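Local coordinates for protein cycloalternan-forming enzyme (Listeria monocytogenes serovar 1/2a, PDB 5F7U) that belongs to glycoside hydrolase family 31 and joins a TIM-barrel domain to several beta-rich domains, with glycans bound at separate sites along the chain, at residues D5-G13 / I37-I45; N47-N58 / D90-N101. The protein carries 1 engineered substitution. One frame throughout, in Å; residues are numbered along the deposited sequence.

Contact 1: residues D5-G13 / I37-I45; sequences DGEYHSPYG and ILNITTWPI. With GLC (alpha-D-glucopyranose), chain E; GLC (alpha-D-glucopyranose), chain B.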
loop_
_atom_site.group_PDB
_atom_site.type_symbol
_atom_site.label_atom_id
_atom_site.label_comp_id
_atom_site.label_asym_id
_atom_site.label_seq_id
_atom_site.Cartn_x
_atom_site.Cartn_y
_atom_site.Cartn_z
ATOM N N ASP A 5 -50.259 -1.168 15.747
ATOM C CA ASP A 5 -50.111 -2.528 15.185
ATOM C C ASP A 5 -48.699 -3.118 15.337
ATOM O O ASP A 5 -48.406 -4.160 14.776
ATOM C CB ASP A 5 -50.665 -2.640 13.751
ATOM C CG ASP A 5 -50.106 -1.605 12.815
ATOM O OD1 ASP A 5 -49.081 -1.910 12.170
ATOM O OD2 ASP A 5 -50.693 -0.491 12.705
ATOM N N GLY A 6 -47.842 -2.480 16.128
ATOM C CA GLY A 6 -46.618 -3.163 16.528
ATOM C C GLY A 6 -45.756 -2.514 17.580
ATOM O O GLY A 6 -46.027 -1.398 18.018
ATOM N N GLU A 7 -44.735 -3.269 17.987
ATOM C CA GLU A 7 -43.707 -2.838 18.926
ATOM C C GLU A 7 -42.398 -3.431 18.429
ATOM O O GLU A 7 -42.392 -4.520 17.851
ATOM C CB GLU A 7 -44.045 -3.368 20.334
ATOM C CG GLU A 7 -43.003 -3.111 21.438
ATOM C CD GLU A 7 -41.791 -4.049 21.391
ATOM O OE1 GLU A 7 -41.848 -5.131 20.738
ATOM O OE2 GLU A 7 -40.751 -3.699 21.985
ATOM N N TYR A 8 -41.282 -2.745 18.694
ATOM C CA TYR A 8 -39.974 -3.266 18.325
ATOM C C TYR A 8 -38.831 -2.728 19.184
ATOM O O TYR A 8 -38.728 -1.526 19.409
ATOM C CB TYR A 8 -39.734 -2.986 16.842
ATOM C CG TYR A 8 -38.430 -3.501 16.299
ATOM C CD1 TYR A 8 -38.315 -4.812 15.840
ATOM C CD2 TYR A 8 -37.305 -2.664 16.227
ATOM C CE1 TYR A 8 -37.113 -5.270 15.323
ATOM C CE2 TYR A 8 -36.095 -3.122 15.711
ATOM C CZ TYR A 8 -36.013 -4.421 15.254
ATOM O OH TYR A 8 -34.806 -4.878 14.746
ATOM N N HIS A 9 -37.982 -3.647 19.642
ATOM C CA HIS A 9 -36.707 -3.323 20.270
ATOM C C HIS A 9 -35.738 -4.416 19.820
ATOM O O HIS A 9 -36.133 -5.572 19.692
ATOM C CB HIS A 9 -36.832 -3.282 21.811
ATOM C CG HIS A 9 -35.511 -3.316 22.535
ATOM N ND1 HIS A 9 -34.723 -2.199 22.711
ATOM C CD2 HIS A 9 -34.845 -4.341 23.116
ATOM C CE1 HIS A 9 -33.623 -2.533 23.366
ATOM N NE2 HIS A 9 -33.673 -3.833 23.622
ATOM N N SER A 10 -34.497 -4.025 19.528
ATOM C CA SER A 10 -33.465 -4.987 19.154
ATOM C C SER A 10 -32.158 -4.418 19.693
ATOM O O SER A 10 -31.687 -3.405 19.178
ATOM C CB SER A 10 -33.408 -5.160 17.631
ATOM O OG SER A 10 -32.635 -6.313 17.300
ATOM N N PRO A 11 -31.579 -5.058 20.725
ATOM C CA PRO A 11 -30.574 -4.370 21.553
ATOM C C PRO A 11 -29.313 -3.910 20.821
ATOM O O PRO A 11 -28.746 -2.890 21.185
ATOM C CB PRO A 11 -30.216 -5.418 22.622
ATOM C CG PRO A 11 -30.672 -6.725 22.078
ATOM C CD PRO A 11 -31.903 -6.387 21.274
ATOM N N TYR A 12 -28.877 -4.660 19.815
ATOM C CA TYR A 12 -27.657 -4.283 19.100
ATOM C C TYR A 12 -27.876 -3.535 17.794
ATOM O O TYR A 12 -26.889 -3.084 17.197
ATOM C CB TYR A 12 -26.773 -5.508 18.858
ATOM C CG TYR A 12 -26.516 -6.309 20.112
ATOM C CD1 TYR A 12 -25.672 -5.820 21.144
ATOM C CD2 TYR A 12 -27.105 -7.554 20.276
ATOM C CE1 TYR A 12 -25.448 -6.579 22.303
ATOM C CE2 TYR A 12 -26.883 -8.314 21.414
ATOM C CZ TYR A 12 -26.062 -7.824 22.414
ATOM O OH TYR A 12 -25.869 -8.633 23.523
ATOM N N GLY A 13 -29.133 -3.434 17.331
ATOM C CA GLY A 13 -29.429 -2.826 16.024
ATOM C C GLY A 13 -28.704 -3.587 14.926
ATOM O O GLY A 13 -28.737 -4.818 14.901
ATOM N N ILE A 37 -30.166 1.729 29.371
ATOM C CA ILE A 37 -31.379 2.267 28.747
ATOM C C ILE A 37 -31.815 1.402 27.578
ATOM O O ILE A 37 -30.985 0.993 26.745
ATOM C CB ILE A 37 -31.159 3.720 28.234
ATOM C CG1 ILE A 37 -30.733 4.655 29.385
ATOM C CG2 ILE A 37 -32.399 4.266 27.498
ATOM C CD1 ILE A 37 -31.775 4.860 30.467
ATOM N N LEU A 38 -33.120 1.155 27.502
ATOM C CA LEU A 38 -33.720 0.446 26.372
ATOM C C LEU A 38 -34.572 1.385 25.540
ATOM O O LEU A 38 -35.521 2.000 26.042
ATOM C CB LEU A 38 -34.558 -0.741 26.846
ATOM C CG LEU A 38 -33.970 -1.672 27.893
ATOM C CD1 LEU A 38 -35.046 -2.689 28.280
ATOM C CD2 LEU A 38 -32.725 -2.389 27.378
ATOM N N ASN A 39 -34.217 1.493 24.267
ATOM C CA ASN A 39 -34.997 2.288 23.317
ATOM C C ASN A 39 -35.974 1.391 22.575
ATOM O O ASN A 39 -35.569 0.414 21.957
ATOM C CB ASN A 39 -34.063 3.025 22.363
ATOM C CG ASN A 39 -33.175 3.998 23.102
ATOM O OD1 ASN A 39 -33.652 5.028 23.563
ATOM N ND2 ASN A 39 -31.895 3.645 23.284
ATOM N N ILE A 40 -37.255 1.741 22.656
ATOM C CA ILE A 40 -38.350 0.898 22.142
ATOM C C ILE A 40 -39.257 1.727 21.241
ATOM O O ILE A 40 -39.519 2.887 21.551
ATOM C CB ILE A 40 -39.174 0.351 23.343
ATOM C CG1 ILE A 40 -38.251 -0.416 24.310
ATOM C CG2 ILE A 40 -40.353 -0.513 22.879
ATOM C CD1 ILE A 40 -38.817 -0.518 25.732
ATOM N N THR A 41 -39.751 1.144 20.138
ATOM C CA THR A 41 -40.719 1.864 19.294
ATOM C C THR A 41 -42.054 1.151 19.255
ATOM O O THR A 41 -42.108 -0.077 19.380
ATOM C CB THR A 41 -40.186 2.152 17.860
ATOM O OG1 THR A 41 -40.985 3.152 17.207
ATOM C CG2 THR A 41 -40.118 0.905 16.989
ATOM N N THR A 42 -43.118 1.943 19.133
ATOM C CA THR A 42 -44.447 1.400 18.842
ATOM C C THR A 42 -45.035 2.183 17.673
ATOM O O THR A 42 -44.622 3.316 17.411
ATOM C CB THR A 42 -45.385 1.537 20.058
ATOM O OG1 THR A 42 -45.439 2.920 20.479
ATOM C CG2 THR A 42 -44.887 0.655 21.202
ATOM N N TRP A 43 -46.005 1.586 16.982
ATOM C CA TRP A 43 -46.700 2.259 15.889
ATOM C C TRP A 43 -48.114 1.668 15.793
ATOM O O TRP A 43 -48.299 0.515 16.199
ATOM C CB TRP A 43 -45.953 2.077 14.564
ATOM C CG TRP A 43 -45.838 0.651 14.119
ATOM C CD1 TRP A 43 -46.670 -0.008 13.240
ATOM C CD2 TRP A 43 -44.847 -0.291 14.524
ATOM N NE1 TRP A 43 -46.244 -1.308 13.077
ATOM C CE2 TRP A 43 -45.129 -1.511 13.851
ATOM C CE3 TRP A 43 -43.746 -0.235 15.398
ATOM C CZ2 TRP A 43 -44.341 -2.661 14.015
ATOM C CZ3 TRP A 43 -42.958 -1.391 15.568
ATOM C CH2 TRP A 43 -43.269 -2.584 14.879
ATOM N N PRO A 44 -49.098 2.418 15.288
ATOM C CA PRO A 44 -48.968 3.836 14.934
ATOM C C PRO A 44 -48.990 4.717 16.186
ATOM O O PRO A 44 -49.175 4.202 17.303
ATOM C CB PRO A 44 -50.227 4.089 14.090
ATOM C CG PRO A 44 -51.249 3.192 14.713
ATOM C CD PRO A 44 -50.493 1.950 15.117
ATOM N N ILE A 45 -48.796 6.025 16.004
ATOM C CA ILE A 45 -48.915 6.972 17.109
ATOM C C ILE A 45 -50.372 7.020 17.559
ATOM O O ILE A 45 -51.285 7.291 16.754
ATOM C CB ILE A 45 -48.404 8.390 16.739
ATOM C CG1 ILE A 45 -46.908 8.358 16.357
ATOM C CG2 ILE A 45 -48.630 9.361 17.893
ATOM C CD1 ILE A 45 -46.472 9.558 15.536
HETATM C C1 GLC E . -44.508 0.275 10.158
HETATM C C2 GLC E . -43.735 0.998 11.278
HETATM C C3 GLC E . -42.271 0.547 11.327
HETATM C C4 GLC E . -42.158 -0.979 11.452
HETATM C C5 GLC E . -42.960 -1.665 10.330
HETATM C C6 GLC E . -43.044 -3.178 10.520
HETATM O O1 GLC E . -44.135 0.776 8.869
HETATM O O2 GLC E . -43.836 2.419 11.119
HETATM O O3 GLC E . -41.592 1.160 12.425
HETATM O O4 GLC E . -40.775 -1.346 11.368
HETATM O O5 GLC E . -44.307 -1.153 10.219
HETATM O O6 GLC E . -43.290 -3.785 9.249
HETATM C C1 GLC B . -40.260 -1.841 12.631
HETATM C C2 GLC B . -38.856 -1.272 12.866
HETATM C C3 GLC B . -37.882 -1.908 11.859
HETATM C C4 GLC B . -37.894 -3.434 11.982
HETATM C C5 GLC B . -39.327 -3.989 11.866
HETATM C C6 GLC B . -39.387 -5.477 12.204
HETATM O O2 GLC B . -38.887 0.155 12.746
HETATM O O3 GLC B . -36.551 -1.416 12.031
HETATM O O4 GLC B . -37.044 -3.991 10.974
HETATM O O5 GLC B . -40.249 -3.282 12.731
HETATM O O6 GLC B . -40.484 -6.082 11.512
#

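Contact 2: residues N47-N58 / D90-N101; sequences NGQDVWVEWTKN and DEITYTTKGSTN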
loop_
_atom_site.group_PDB
_atom_site.type_symbol
_atom_site.label_atom_id
_atom_site.label_comp_id
_atom_site.label_asym_id
_atom_site.label_seq_id
_atom_site.Cartn_x
_atom_site.Cartn_y
_atom_site.Cartn_z
ATOM N N ASN A 47 -52.906 7.765 21.360
ATOM C CA ASN A 47 -53.103 7.955 22.801
ATOM C C ASN A 47 -53.423 6.611 23.459
ATOM O O ASN A 47 -53.976 5.711 22.822
ATOM C CB ASN A 47 -54.236 8.969 23.077
ATOM C CG ASN A 47 -53.830 10.413 22.780
ATOM O OD1 ASN A 47 -52.723 10.852 23.104
ATOM N ND2 ASN A 47 -54.743 11.167 22.175
ATOM N N GLY A 48 -53.063 6.467 24.728
ATOM C CA GLY A 48 -53.437 5.269 25.480
ATOM C C GLY A 48 -52.512 4.093 25.242
ATOM O O GLY A 48 -52.863 2.954 25.546
ATOM N N GLN A 49 -51.337 4.362 24.683
ATOM C CA GLN A 49 -50.307 3.332 24.550
ATOM C C GLN A 49 -49.516 3.224 25.836
ATOM O O GLN A 49 -49.185 4.239 26.443
ATOM C CB GLN A 49 -49.364 3.648 23.386
ATOM C CG GLN A 49 -50.049 3.557 22.032
ATOM C CD GLN A 49 -49.081 3.478 20.858
ATOM O OE1 GLN A 49 -47.897 3.822 20.967
ATOM N NE2 GLN A 49 -49.591 3.014 19.719
ATOM N N ASP A 50 -49.234 1.985 26.245
ATOM C CA ASP A 50 -48.337 1.690 27.361
ATOM C C ASP A 50 -47.191 0.844 26.854
ATOM O O ASP A 50 -47.401 -0.062 26.044
ATOM C CB ASP A 50 -49.072 0.916 28.462
ATOM C CG ASP A 50 -50.246 1.669 29.016
ATOM O OD1 ASP A 50 -50.081 2.834 29.442
ATOM O OD2 ASP A 50 -51.348 1.087 29.038
ATOM N N VAL A 51 -45.984 1.165 27.316
ATOM C CA VAL A 51 -44.793 0.388 26.998
ATOM C C VAL A 51 -44.089 0.097 28.306
ATOM O O VAL A 51 -43.909 0.987 29.152
ATOM C CB VAL A 51 -43.847 1.125 26.006
ATOM C CG1 VAL A 51 -42.549 0.347 25.781
ATOM C CG2 VAL A 51 -44.557 1.322 24.680
ATOM N N TRP A 52 -43.727 -1.170 28.480
ATOM C CA TRP A 52 -43.110 -1.605 29.718
ATOM C C TRP A 52 -42.149 -2.754 29.476
ATOM O O TRP A 52 -42.100 -3.327 28.378
ATOM C CB TRP A 52 -44.170 -1.966 30.770
ATOM C CG TRP A 52 -44.908 -3.240 30.504
ATOM C CD1 TRP A 52 -44.634 -4.469 31.042
ATOM C CD2 TRP A 52 -46.032 -3.420 29.638
ATOM N NE1 TRP A 52 -45.533 -5.407 30.570
ATOM C CE2 TRP A 52 -46.403 -4.791 29.713
ATOM C CE3 TRP A 52 -46.782 -2.561 28.819
ATOM C CZ2 TRP A 52 -47.489 -5.321 28.991
ATOM C CZ3 TRP A 52 -47.860 -3.094 28.088
ATOM C CH2 TRP A 52 -48.199 -4.464 28.186
ATOM N N VAL A 53 -41.363 -3.065 30.502
ATOM C CA VAL A 53 -40.348 -4.099 30.396
ATOM C C VAL A 53 -40.606 -5.115 31.506
ATOM O O VAL A 53 -40.739 -4.740 32.672
ATOM C CB VAL A 53 -38.927 -3.523 30.523
ATOM C CG1 VAL A 53 -37.881 -4.629 30.362
ATOM C CG2 VAL A 53 -38.714 -2.420 29.487
ATOM N N GLU A 54 -40.690 -6.382 31.108
ATOM C CA GLU A 54 -40.768 -7.499 32.028
ATOM C C GLU A 54 -39.409 -8.176 32.066
ATOM O O GLU A 54 -38.803 -8.425 31.030
ATOM C CB GLU A 54 -41.856 -8.456 31.579
ATOM C CG GLU A 54 -43.225 -7.815 31.658
ATOM C CD GLU A 54 -44.358 -8.721 31.215
ATOM O OE1 GLU A 54 -44.115 -9.921 30.943
ATOM O OE2 GLU A 54 -45.503 -8.223 31.156
ATOM N N TRP A 55 -38.908 -8.456 33.266
ATOM C CA TRP A 55 -37.490 -8.823 33.364
ATOM C C TRP A 55 -37.122 -9.552 34.634
ATOM O O TRP A 55 -37.868 -9.513 35.620
ATOM C CB TRP A 55 -36.599 -7.579 33.169
ATOM C CG TRP A 55 -36.687 -6.510 34.229
ATOM C CD1 TRP A 55 -37.795 -5.785 34.598
ATOM C CD2 TRP A 55 -35.612 -6.023 35.023
ATOM N NE1 TRP A 55 -37.474 -4.895 35.589
ATOM C CE2 TRP A 55 -36.136 -4.999 35.857
ATOM C CE3 TRP A 55 -34.245 -6.335 35.100
ATOM C CZ2 TRP A 55 -35.346 -4.301 36.785
ATOM C CZ3 TRP A 55 -33.452 -5.643 36.025
ATOM C CH2 TRP A 55 -34.007 -4.631 36.849
ATOM N N THR A 56 -35.989 -10.243 34.568
ATOM C CA THR A 56 -35.420 -10.958 35.711
ATOM C C THR A 56 -33.980 -10.515 35.907
ATOM O O THR A 56 -33.300 -10.121 34.949
ATOM C CB THR A 56 -35.456 -12.496 35.538
ATOM O OG1 THR A 56 -34.731 -12.860 34.360
ATOM C CG2 THR A 56 -36.886 -13.020 35.430
ATOM N N LYS A 57 -33.527 -10.569 37.153
ATOM C CA LYS A 57 -32.131 -10.323 37.481
ATOM C C LYS A 57 -31.671 -11.530 38.257
ATOM O O LYS A 57 -32.240 -11.832 39.311
ATOM C CB LYS A 57 -31.976 -9.056 38.325
ATOM C CG LYS A 57 -30.565 -8.870 38.880
ATOM C CD LYS A 57 -30.324 -7.463 39.387
ATOM C CE LYS A 57 -30.952 -7.189 40.732
ATOM N NZ LYS A 57 -30.245 -6.010 41.302
ATOM N N ASN A 58 -30.654 -12.215 37.734
ATOM C CA ASN A 58 -30.135 -13.453 38.332
ATOM C C ASN A 58 -31.246 -14.483 38.580
ATOM O O ASN A 58 -31.272 -15.172 39.602
ATOM C CB ASN A 58 -29.327 -13.139 39.600
ATOM C CG ASN A 58 -28.209 -12.151 39.329
ATOM O OD1 ASN A 58 -27.507 -12.268 38.325
ATOM N ND2 ASN A 58 -28.051 -11.166 40.206
ATOM N N ASP A 90 -24.093 -9.904 37.267
ATOM C CA ASP A 90 -25.554 -9.865 37.118
ATOM C C ASP A 90 -25.935 -10.365 35.733
ATOM O O ASP A 90 -25.321 -9.988 34.731
ATOM C CB ASP A 90 -26.135 -8.463 37.344
ATOM C CG ASP A 90 -26.154 -8.043 38.807
ATOM O OD1 ASP A 90 -26.033 -8.893 39.718
ATOM O OD2 ASP A 90 -26.312 -6.831 39.050
ATOM N N GLU A 91 -26.935 -11.236 35.699
ATOM C CA GLU A 91 -27.449 -11.779 34.458
ATOM C C GLU A 91 -28.852 -11.224 34.304
ATOM O O GLU A 91 -29.741 -11.524 35.108
ATOM C CB GLU A 91 -27.452 -13.311 34.504
ATOM C CG GLU A 91 -28.085 -13.953 33.276
ATOM C CD GLU A 91 -28.154 -15.471 33.339
ATOM O OE1 GLU A 91 -29.057 -16.037 32.687
ATOM O OE2 GLU A 91 -27.332 -16.116 34.022
ATOM N N ILE A 92 -29.041 -10.377 33.296
ATOM C CA ILE A 92 -30.328 -9.709 33.111
ATOM C C ILE A 92 -31.021 -10.282 31.885
ATOM O O ILE A 92 -30.408 -10.368 30.821
ATOM C CB ILE A 92 -30.140 -8.176 32.972
ATOM C CG1 ILE A 92 -29.274 -7.589 34.125
ATOM C CG2 ILE A 92 -31.470 -7.461 32.765
ATOM C CD1 ILE A 92 -29.598 -8.016 35.537
ATOM N N THR A 93 -32.292 -10.668 32.037
ATOM C CA THR A 93 -33.108 -11.112 30.898
ATOM C C THR A 93 -34.399 -10.296 30.850
ATOM O O THR A 93 -35.075 -10.168 31.869
ATOM C CB THR A 93 -33.399 -12.621 30.976
ATOM O OG1 THR A 93 -32.152 -13.341 30.917
ATOM C CG2 THR A 93 -34.307 -13.083 29.825
ATOM N N TYR A 94 -34.737 -9.757 29.678
ATOM C CA TYR A 94 -35.910 -8.871 29.573
ATOM C C TYR A 94 -36.675 -9.058 28.276
ATOM O O TYR A 94 -36.122 -9.511 27.273
ATOM C CB TYR A 94 -35.505 -7.387 29.752
ATOM C CG TYR A 94 -34.646 -6.821 28.627
ATOM C CD1 TYR A 94 -35.238 -6.213 27.507
ATOM C CD2 TYR A 94 -33.246 -6.895 28.679
ATOM C CE1 TYR A 94 -34.456 -5.708 26.461
ATOM C CE2 TYR A 94 -32.461 -6.396 27.633
ATOM C CZ TYR A 94 -33.076 -5.804 26.534
ATOM O OH TYR A 94 -32.298 -5.285 25.503
ATOM N N THR A 95 -37.946 -8.663 28.312
ATOM C CA THR A 95 -38.836 -8.660 27.163
ATOM C C THR A 95 -39.484 -7.280 27.166
ATOM O O THR A 95 -39.960 -6.808 28.201
ATOM C CB THR A 95 -39.896 -9.777 27.300
ATOM O OG1 THR A 95 -39.242 -11.051 27.346
ATOM C CG2 THR A 95 -40.904 -9.781 26.136
ATOM N N THR A 96 -39.464 -6.612 26.019
ATOM C CA THR A 96 -40.098 -5.295 25.900
ATOM C C THR A 96 -41.504 -5.498 25.367
ATOM O O THR A 96 -41.721 -6.379 24.536
ATOM C CB THR A 96 -39.271 -4.337 25.014
ATOM O OG1 THR A 96 -39.056 -4.945 23.737
ATOM C CG2 THR A 96 -37.929 -4.065 25.684
ATOM N N LYS A 97 -42.456 -4.711 25.867
ATOM C CA LYS A 97 -43.879 -4.904 25.545
ATOM C C LYS A 97 -44.605 -3.598 25.286
ATOM O O LYS A 97 -44.313 -2.588 25.922
ATOM C CB LYS A 97 -44.620 -5.652 26.667
ATOM C CG LYS A 97 -44.103 -7.058 26.895
ATOM C CD LYS A 97 -45.092 -7.879 27.694
ATOM C CE LYS A 97 -44.689 -9.336 27.657
ATOM N NZ LYS A 97 -45.703 -10.134 28.408
ATOM N N GLY A 98 -45.535 -3.631 24.339
ATOM C CA GLY A 98 -46.438 -2.497 24.114
ATOM C C GLY A 98 -47.864 -2.962 23.914
ATOM O O GLY A 98 -48.094 -4.013 23.327
ATOM N N SER A 99 -48.812 -2.180 24.425
ATOM C CA SER A 99 -50.233 -2.373 24.121
ATOM C C SER A 99 -50.984 -1.056 24.227
ATOM O O SER A 99 -50.521 -0.118 24.881
ATOM C CB SER A 99 -50.866 -3.418 25.039
ATOM O OG SER A 99 -50.726 -3.040 26.387
ATOM N N THR A 100 -52.143 -1.000 23.579
ATOM C CA THR A 100 -52.982 0.192 23.574
ATOM C C THR A 100 -54.279 -0.142 24.299
ATOM O O THR A 100 -54.915 -1.163 24.007
ATOM C CB THR A 100 -53.245 0.694 22.132
ATOM O OG1 THR A 100 -51.991 0.876 21.460
ATOM C CG2 THR A 100 -54.003 2.025 22.131
ATOM N N ASN A 101 -54.637 0.711 25.261
ATOM C CA ASN A 101 -55.866 0.568 26.071
ATOM C C ASN A 101 -56.113 -0.850 26.620
ATOM O O ASN A 101 -57.222 -1.379 26.519
ATOM C CB ASN A 101 -57.109 1.071 25.296
ATOM C CG ASN A 101 -56.960 2.500 24.781
ATOM O OD1 ASN A 101 -56.582 3.415 25.520
ATOM N ND2 ASN A 101 -57.290 2.703 23.503
HETATM O O HOH W 1 -52.375 -0.870 27.252
HETATM O O HOH W 2 -32.037 -13.250 34.960
HETATM O O HOH W 3 -27.272 -5.584 41.285
#

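Contact 1: residues D5-G13 / I37-I45
G6 CA packs against one face of the W43 indole, at the end of an antiparallel strand pair in the N-terminal domain, which belongs to the E-set clan of immunoglobulin-like beta domains. The pair is a good example of how a glycine lets an aromatic ring lean across to the next strand. Because chi1 of W43 is 62°, CG stands between its backbone N and carbonyl carbon, and the ring swings over strand 6-8. There G6 CA makes a CH-pi contact, 3.6 Å from the centroid of the six-membered ring of W43, while Y8 CB meets the ring edge at W43 CZ3 (3.8 Å). The opposite face of the indole carries the chain E alpha-D-glucopyranose, whose C2 sits 3.6 Å from W43 CG. The linked chain B sugar lies over the Y8 ring, its C4 above the ring centre. W43 and Y8 thus each face one of the two sugars at the glycan pocket.

On the reverse face E7 OE2 passes 3.3 Å from I40 CG2, while the E7 carboxylate oxygens are hydrogen-bonded to S108 and T96. D5 is exposed to solvent but close to the partner strand, its carboxylate lying at the edge of the W43 indole and against P44 CD. D5 and G6 both face W43 in a classic beta bulge, the W43 carbonyl O accepting from both D5 N and G6 N. The loose side begins beyond H9, where S10 and the turn to G13 lead away from strand 37-43. H9 NE2 bonds Y94 OH, and ND1 donates almost straight (172°) to N39 O, 2.8 Å away and in the imidazole plane.

Contact 2: residues N47-N58 / D90-N101
With chi1 at 72°, W52 turns its indole back across the antiparallel partner strand, and K97, extended beyond CG, runs against its face. This regular antiparallel strand pair of the N-terminal E-set-like domain illustrates how an aromatic, an acid and a lysine can interlock across neighbouring strands on the more exposed face of a sheet. K97 CB makes a CH-pi contact 3.8 Å from the centroid of the six-membered ring of W52. E54 is also extended, and its carboxylate joins the two: W52 NE1 donates to E54 OE2 at 2.9 Å, nearly straight and in the ring plane, while K97 NZ forms a salt bridge with E54 OE1 at 3.0 Å, from above the carboxylate plane. Two bonds from different directions should limit that carboxylate's rotation. S99 OG meets the indole edge, 3.3 Å from W52 CZ3, and shares a water with D50 OD2.

The other face is largely apolar at its centre, where V51, V53, Y94 and I92 are buried. V53 CG1 touches Y94 CB, and W55 CE3 lies 3.8 Å from I92 CG2. N58 closes the pair: OD1 accepts from E91 N, and ND2 bonds D90 OD1 (3.1 Å) from above its carboxylate plane, with D90 OD2 hydrogen-bonded to E87 N.

Contacts 1 and 2 have centres about 11 Å apart and follow one another along the chain, since strand 36-43 leads on to strand 49-57. The two strand pairs pack face to face, V51 lying on I40 and T42. Two probable hydrogen bonds cross the interior: T42 OG1 to Q49 OE1 and E7 OE2 to T96 OG1, both 2.7 Å. Contact 1 turns its other side to the sugars, where N75 and N76 complete the glycan pocket with its two aromatic residues. Contact 2 stands behind: the Q49 side chain is about 10 Å from a bound alpha-D-glucopyranose. Binding surface and backing layer are thus connected through polar side chains, of which E7, T42 and T96 are buried.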